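Local atomic coordinates of short chain dehydrogenase (Rhodopseudomonas palustris, PDB entry 3H7A), a protein that probably catalyses an NAD(P)-dependent oxidation or reduction as a member of the short-chain dehydrogenase/reductase family, its substrate being unknown. Residues T33-R38 with L75-A80; R61-D64 with D69-T72. One frame throughout, in Å; residues are numbered along the deposited sequence.

Interaction 1. Residues T33-R38 with L75-A80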
ATOM      1  N   THR B  33     -29.260 -12.237 -19.190  1.00 20.88           N
ATOM      2  CA  THR B  33     -30.436 -11.593 -18.620  1.00 25.35           C
ATOM      3  C   THR B  33     -29.982 -10.814 -17.395  1.00 23.52           C
ATOM      4  O   THR B  33     -29.402 -11.371 -16.484  1.00 27.28           O
ATOM      5  CB  THR B  33     -31.548 -12.582 -18.220  1.00 24.95           C
ATOM      6  OG1 THR B  33     -32.024 -13.269 -19.384  1.00 27.40           O
ATOM      7  CG2 THR B  33     -32.718 -11.847 -17.563  1.00 15.04           C
ATOM      8  N   VAL B  34     -30.251  -9.522 -17.375  1.00 28.67           N
ATOM      9  CA  VAL B  34     -29.846  -8.717 -16.240  1.00 26.77           C
ATOM     10  C   VAL B  34     -30.996  -8.595 -15.249  1.00 25.37           C
ATOM     11  O   VAL B  34     -32.114  -8.284 -15.622  1.00 28.04           O
ATOM     12  CB  VAL B  34     -29.298  -7.339 -16.696  1.00 26.77           C
ATOM     13  CG1 VAL B  34     -29.032  -6.413 -15.489  1.00 28.32           C
ATOM     14  CG2 VAL B  34     -28.022  -7.533 -17.530  1.00 28.07           C
ATOM     15  N   PHE B  35     -30.710  -8.913 -13.996  1.00 23.69           N
ATOM     16  CA  PHE B  35     -31.565  -8.579 -12.878  1.00 22.81           C
ATOM     17  C   PHE B  35     -31.052  -7.274 -12.315  1.00 29.06           C
ATOM     18  O   PHE B  35     -29.949  -7.206 -11.784  1.00 32.99           O
ATOM     19  CB  PHE B  35     -31.563  -9.711 -11.832  1.00 24.91           C
ATOM     20  CG  PHE B  35     -32.610 -10.758 -12.103  1.00 23.82           C
ATOM     21  CD1 PHE B  35     -32.550 -11.539 -13.264  1.00 30.14           C
ATOM     22  CD2 PHE B  35     -33.695 -10.919 -11.241  1.00 31.25           C
ATOM     23  CE1 PHE B  35     -33.537 -12.475 -13.555  1.00 16.24           C
ATOM     24  CE2 PHE B  35     -34.689 -11.865 -11.514  1.00 29.08           C
ATOM     25  CZ  PHE B  35     -34.604 -12.644 -12.671  1.00 27.91           C
ATOM     26  N   ALA B  36     -31.852  -6.232 -12.471  1.00 24.12           N
ATOM     27  CA  ALA B  36     -31.447  -4.901 -12.104  1.00 23.92           C
ATOM     28  C   ALA B  36     -32.238  -4.489 -10.887  1.00 24.90           C
ATOM     29  O   ALA B  36     -33.465  -4.586 -10.876  1.00 26.19           O
ATOM     30  CB  ALA B  36     -31.711  -3.952 -13.267  1.00 20.14           C
ATOM     31  N   GLY B  37     -31.542  -4.043  -9.847  1.00 28.98           N
ATOM     32  CA  GLY B  37     -32.200  -3.572  -8.638  1.00 21.31           C
ATOM     33  C   GLY B  37     -31.821  -2.150  -8.272  1.00 28.92           C
ATOM     34  O   GLY B  37     -30.659  -1.763  -8.379  1.00 27.91           O
ATOM     35  N   ARG B  38     -32.818  -1.359  -7.884  1.00 28.19           N
ATOM     36  CA  ARG B  38     -32.602  -0.055  -7.252  1.00 31.21           C
ATOM     37  C   ARG B  38     -33.719   0.126  -6.229  1.00 34.89           C
ATOM     38  O   ARG B  38     -34.677  -0.643  -6.250  1.00 34.96           O
ATOM     39  CB  ARG B  38     -32.579   1.073  -8.292  1.00 30.84           C
ATOM     40  CG  ARG B  38     -33.919   1.397  -8.913  1.00 31.70           C
ATOM     41  CD  ARG B  38     -33.816   2.524  -9.918  1.00 32.32           C
ATOM     42  NE  ARG B  38     -33.615   3.829  -9.296  1.00 40.04           N
ATOM     43  CZ  ARG B  38     -33.358   4.946  -9.973  1.00 45.51           C
ATOM     44  NH1 ARG B  38     -33.252   4.931 -11.297  1.00 38.82           N
ATOM     45  NH2 ARG B  38     -33.201   6.083  -9.325  1.00 45.08           N
ATOM     46  N   LEU B  75     -31.266 -12.392  -5.340  1.00 26.88           N
ATOM     47  CA  LEU B  75     -30.259 -13.280  -5.907  1.00 26.51           C
ATOM     48  C   LEU B  75     -30.794 -14.674  -6.177  1.00 28.17           C
ATOM     49  O   LEU B  75     -30.495 -15.257  -7.222  1.00 28.80           O
ATOM     50  CB  LEU B  75     -29.019 -13.334  -5.006  1.00 28.90           C
ATOM     51  CG  LEU B  75     -28.236 -12.016  -4.918  1.00 23.12           C
ATOM     52  CD1 LEU B  75     -27.158 -12.071  -3.860  1.00 22.34           C
ATOM     53  CD2 LEU B  75     -27.652 -11.657  -6.261  1.00 15.75           C
ATOM     54  N   ASN B  76     -31.575 -15.205  -5.234  1.00 30.45           N
ATOM     55  CA  ASN B  76     -32.285 -16.466  -5.428  1.00 27.42           C
ATOM     56  C   ASN B  76     -33.205 -16.414  -6.653  1.00 27.47           C
ATOM     57  O   ASN B  76     -33.239 -17.362  -7.439  1.00 34.36           O
ATOM     58  CB  ASN B  76     -33.109 -16.818  -4.194  1.00 21.21           C
ATOM     59  CG  ASN B  76     -32.276 -17.399  -3.075  1.00 31.68           C
ATOM     60  OD1 ASN B  76     -31.131 -17.805  -3.275  1.00 30.16           O
ATOM     61  ND2 ASN B  76     -32.854 -17.445  -1.876  1.00 31.89           N
ATOM     62  N   ALA B  77     -33.932 -15.306  -6.810  1.00 29.80           N
ATOM     63  CA  ALA B  77     -34.778 -15.062  -7.987  1.00 27.22           C
ATOM     64  C   ALA B  77     -33.979 -15.060  -9.282  1.00 29.48           C
ATOM     65  O   ALA B  77     -34.406 -15.669 -10.271  1.00 26.73           O
ATOM     66  CB  ALA B  77     -35.551 -13.759  -7.835  1.00 25.68           C
ATOM     67  N   ALA B  78     -32.818 -14.394  -9.269  1.00 22.86           N
ATOM     68  CA  ALA B  78     -31.951 -14.330 -10.448  1.00 25.07           C
ATOM     69  C   ALA B  78     -31.444 -15.706 -10.810  1.00 21.42           C
ATOM     70  O   ALA B  78     -31.551 -16.110 -11.963  1.00 19.77           O
ATOM     71  CB  ALA B  78     -30.787 -13.347 -10.260  1.00 21.28           C
ATOM     72  N   ASP B  79     -30.946 -16.449  -9.824  1.00 20.42           N
ATOM     73  CA  ASP B  79     -30.450 -17.795 -10.076  1.00 25.59           C
ATOM     74  C   ASP B  79     -31.545 -18.780 -10.531  1.00 29.13           C
ATOM     75  O   ASP B  79     -31.273 -19.706 -11.303  1.00 28.82           O
ATOM     76  CB  ASP B  79     -29.724 -18.354  -8.846  1.00 24.56           C
ATOM     77  CG  ASP B  79     -28.924 -19.592  -9.175  1.00 24.56           C
ATOM     78  OD1 ASP B  79     -27.984 -19.505  -9.993  1.00 29.48           O
ATOM     79  OD2 ASP B  79     -29.233 -20.662  -8.625  1.00 33.52           O
ATOM     80  N   ALA B  80     -32.773 -18.577 -10.050  1.00 31.02           N
ATOM     81  CA  ALA B  80     -33.897 -19.448 -10.403  1.00 29.40           C
ATOM     82  C   ALA B  80     -34.275 -19.247 -11.869  1.00 31.08           C
ATOM     83  O   ALA B  80     -34.612 -20.203 -12.560  1.00 35.24           O
ATOM     84  CB  ALA B  80     -35.096 -19.191  -9.484  1.00 23.79           C
TER

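Interaction 2. Residues R61-D64 with D69-T72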
ATOM      1  N   ARG B  61     -36.343  -5.013 -10.544  1.00 33.60           N
ATOM      2  CA  ARG B  61     -36.949  -5.155  -9.222  1.00 33.15           C
ATOM      3  C   ARG B  61     -36.651  -3.948  -8.340  1.00 33.93           C
ATOM      4  O   ARG B  61     -35.651  -3.258  -8.544  1.00 34.56           O
ATOM      5  CB  ARG B  61     -36.477  -6.436  -8.525  1.00 30.66           C
ATOM      6  CG  ARG B  61     -36.986  -7.728  -9.162  1.00 36.45           C
ATOM      7  CD  ARG B  61     -36.266  -8.953  -8.592  1.00 41.15           C
ATOM      8  NE  ARG B  61     -36.487  -9.149  -7.154  1.00 47.14           N
ATOM      9  CZ  ARG B  61     -37.227 -10.120  -6.614  1.00 51.65           C
ATOM     10  NH1 ARG B  61     -37.844 -11.017  -7.382  1.00 44.88           N
ATOM     11  NH2 ARG B  61     -37.352 -10.202  -5.293  1.00 46.69           N
ATOM     12  N   SER B  62     -37.538  -3.696  -7.375  1.00 26.53           N
ATOM     13  CA  SER B  62     -37.279  -2.758  -6.294  1.00 30.17           C
ATOM     14  C   SER B  62     -36.470  -3.520  -5.280  1.00 29.28           C
ATOM     15  O   SER B  62     -36.807  -4.659  -4.953  1.00 30.46           O
ATOM     16  CB  SER B  62     -38.579  -2.299  -5.642  1.00 37.77           C
ATOM     17  OG  SER B  62     -39.205  -1.288  -6.402  1.00 39.77           O
ATOM     18  N   LEU B  63     -35.392  -2.914  -4.794  1.00 33.18           N
ATOM     19  CA  LEU B  63     -34.488  -3.603  -3.880  1.00 31.28           C
ATOM     20  C   LEU B  63     -33.817  -2.608  -2.963  1.00 28.44           C
ATOM     21  O   LEU B  63     -33.159  -1.670  -3.415  1.00 32.40           O
ATOM     22  CB  LEU B  63     -33.426  -4.409  -4.651  1.00 30.04           C
ATOM     23  CG  LEU B  63     -32.222  -4.950  -3.865  1.00 31.60           C
ATOM     24  CD1 LEU B  63     -32.634  -6.098  -2.959  1.00 31.80           C
ATOM     25  CD2 LEU B  63     -31.043  -5.353  -4.786  1.00 29.14           C
ATOM     26  N   ASP B  64     -33.997  -2.824  -1.669  1.00 36.17           N
ATOM     27  CA  ASP B  64     -33.251  -2.093  -0.670  1.00 34.45           C
ATOM     28  C   ASP B  64     -32.136  -3.002  -0.157  1.00 31.57           C
ATOM     29  O   ASP B  64     -32.366  -3.905   0.651  1.00 32.09           O
ATOM     30  CB  ASP B  64     -34.168  -1.633   0.461  1.00 36.06           C
ATOM     31  CG  ASP B  64     -33.436  -0.826   1.515  1.00 43.34           C
ATOM     32  OD1 ASP B  64     -32.384  -0.220   1.213  1.00 45.82           O
ATOM     33  OD2 ASP B  64     -33.928  -0.795   2.655  1.00 51.26           O
ATOM     34  N   ASP B  69     -32.797  -9.839   3.608  1.00 33.81           N
ATOM     35  CA  ASP B  69     -33.832 -10.747   3.139  1.00 33.27           C
ATOM     36  C   ASP B  69     -34.178 -10.429   1.695  1.00 29.52           C
ATOM     37  O   ASP B  69     -34.396 -11.333   0.898  1.00 34.25           O
ATOM     38  CB  ASP B  69     -35.065 -10.655   4.040  1.00 37.96           C
ATOM     39  CG  ASP B  69     -34.779 -11.110   5.468  1.00 52.96           C
ATOM     40  OD1 ASP B  69     -33.995 -12.070   5.656  1.00 59.33           O
ATOM     41  OD2 ASP B  69     -35.340 -10.501   6.406  1.00 67.54           O
ATOM     42  N   GLU B  70     -34.208  -9.138   1.374  1.00 25.08           N
ATOM     43  CA  GLU B  70     -34.424  -8.659   0.018  1.00 29.22           C
ATOM     44  C   GLU B  70     -33.250  -8.986  -0.909  1.00 30.83           C
ATOM     45  O   GLU B  70     -33.467  -9.343  -2.069  1.00 28.29           O
ATOM     46  CB  GLU B  70     -34.674  -7.150   0.014  1.00 23.99           C
ATOM     47  CG  GLU B  70     -36.043  -6.720   0.528  1.00 37.47           C
ATOM     48  CD  GLU B  70     -36.302  -5.213   0.342  1.00 37.17           C
ATOM     49  OE1 GLU B  70     -36.030  -4.671  -0.753  1.00 43.51           O
ATOM     50  OE2 GLU B  70     -36.793  -4.572   1.296  1.00 49.31           O
ATOM     51  N   VAL B  71     -32.018  -8.850  -0.413  1.00 28.15           N
ATOM     52  CA  VAL B  71     -30.820  -9.202  -1.202  1.00 26.55           C
ATOM     53  C   VAL B  71     -30.838 -10.685  -1.539  1.00 28.37           C
ATOM     54  O   VAL B  71     -30.641 -11.064  -2.687  1.00 29.13           O
ATOM     55  CB  VAL B  71     -29.482  -8.845  -0.462  1.00 27.56           C
ATOM     56  CG1 VAL B  71     -28.275  -9.494  -1.135  1.00 20.00           C
ATOM     57  CG2 VAL B  71     -29.286  -7.356  -0.423  1.00 21.58           C
ATOM     58  N   THR B  72     -31.095 -11.507  -0.526  1.00 22.78           N
ATOM     59  CA  THR B  72     -31.159 -12.952  -0.690  1.00 27.40           C
ATOM     60  C   THR B  72     -32.267 -13.346  -1.682  1.00 26.43           C
ATOM     61  O   THR B  72     -32.062 -14.212  -2.537  1.00 33.70           O
ATOM     62  CB  THR B  72     -31.328 -13.616   0.686  1.00 27.82           C
ATOM     63  OG1 THR B  72     -30.343 -13.073   1.573  1.00 28.05           O
ATOM     64  CG2 THR B  72     -31.149 -15.133   0.625  1.00 31.67           C
TER
HETATM   65  O   HOH W   1     -36.396  -8.626  -3.377  1.00 40.02           O

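Interaction 1. Residues T33-R38 with L75-A80
Strand 33-38 and the 75-80 part of helix 68-81 come closest where the CA atoms of Phe35 and Ala78 stand 6.3 Å apart, and no hydrogen bond joins the two backbones. At that point the side chain of Phe35 leaves the strand toward the helix, and the benzyl group fills the space between them. Ala78 sits over one face of the ring: its CA is 3.7 Å from the centroid of the Phe35 ring and only 4° off the ring normal, a CH-pi contact. The methyl of Ala78 is shifted toward the root of the side chain, with CB 3.7 Å from Phe35 CG. With CG anti to the carbonyl carbon (chi1 -88°), the ring is carried under the helix backbone and its far end runs on to Ala77. There CE2 of Phe35 lies 4.2 Å from CB of Ala77, and CZ approaches the Ala77 carbonyl oxygen obliquely at 3.9 Å. The small side chains of Ala77 and Ala78 probably allow so close an approach of the helix backbone to the ring. His81, later on the same helix, meets the ring edge-to-face, while Thr9 and Val59 of the two neighbouring strands also touch Phe35. Leu75 packs between helix 104-132 and strand 9-13, touching Leu128 and Ala11. This is helix-on-sheet packing of the Rossmann fold, with helix 68-81 laid over one face of the parallel sheet.

Interaction 2. Residues R61-D64 with D69-T72
Glu70 reaches from the first turn of helix 68-81 to the backbone of Asp64, bridging the short beta-to-alpha connection of the Rossmann fold that follows strand 57-62. Asp64 N donates to Glu70 OE1 at 2.9 Å in a nearly straight bond (175° at the hydrogen), although the N-H arrives from above the carboxylate plane, 42° out of it. Beside this bond, Leu63 lays CD1 against the helix backbone, 3.5 Å from Glu70 O and 3.8 Å from Glu70 CB. Its CG is anti to the backbone N (chi1 167°), which swings that methyl over to the helix, where it also meets CG2 of Val71 at 4.4 Å. Replacing Glu70 with an alanine would probably leave the Asp64 N-H without its acceptor and let the loop after the strand move more freely against the helix. The carboxylates of Asp64 and Glu70 stay apart, with OD2 of Asp64 4.9 Å from OE2 of Glu70, and the salt bridge from Asp64 OD1 to Arg66 probably eases any repulsion between them. Farther out, Phe74 packs on both Leu63 and Arg61, and Val71 turns to Val120 and Ser121 of helix 104-132. A water completes the link: it accepts from Arg61 NH2 at 2.7 Å, in the plane of the guanidinium and at its edge, and donates to Glu70 O at 3.3 Å.

Both interactions set helix 68-81 against neighbouring strands of one parallel sheet, interaction 1 through its later turns and interaction 2 through its beginning; their centres are about 9 Å apart. Probable backbone hydrogen bonds join strand 33-38 to 61-64: Arg61 N to Ala36 O at 2.9 Å and, just past the end of strand 57-62, Leu63 N to Arg38 O at 2.8 Å. Arg61 also spans the two contacts with its side chain: NH1 lies 3.6 Å from CB of Ala77, and CD packs 4.2 Å from CD2 of Phe35. In relatives the dinucleotide cofactor lies across the C-terminal ends of such strands, which probably puts interaction 2 nearer to that site than interaction 1.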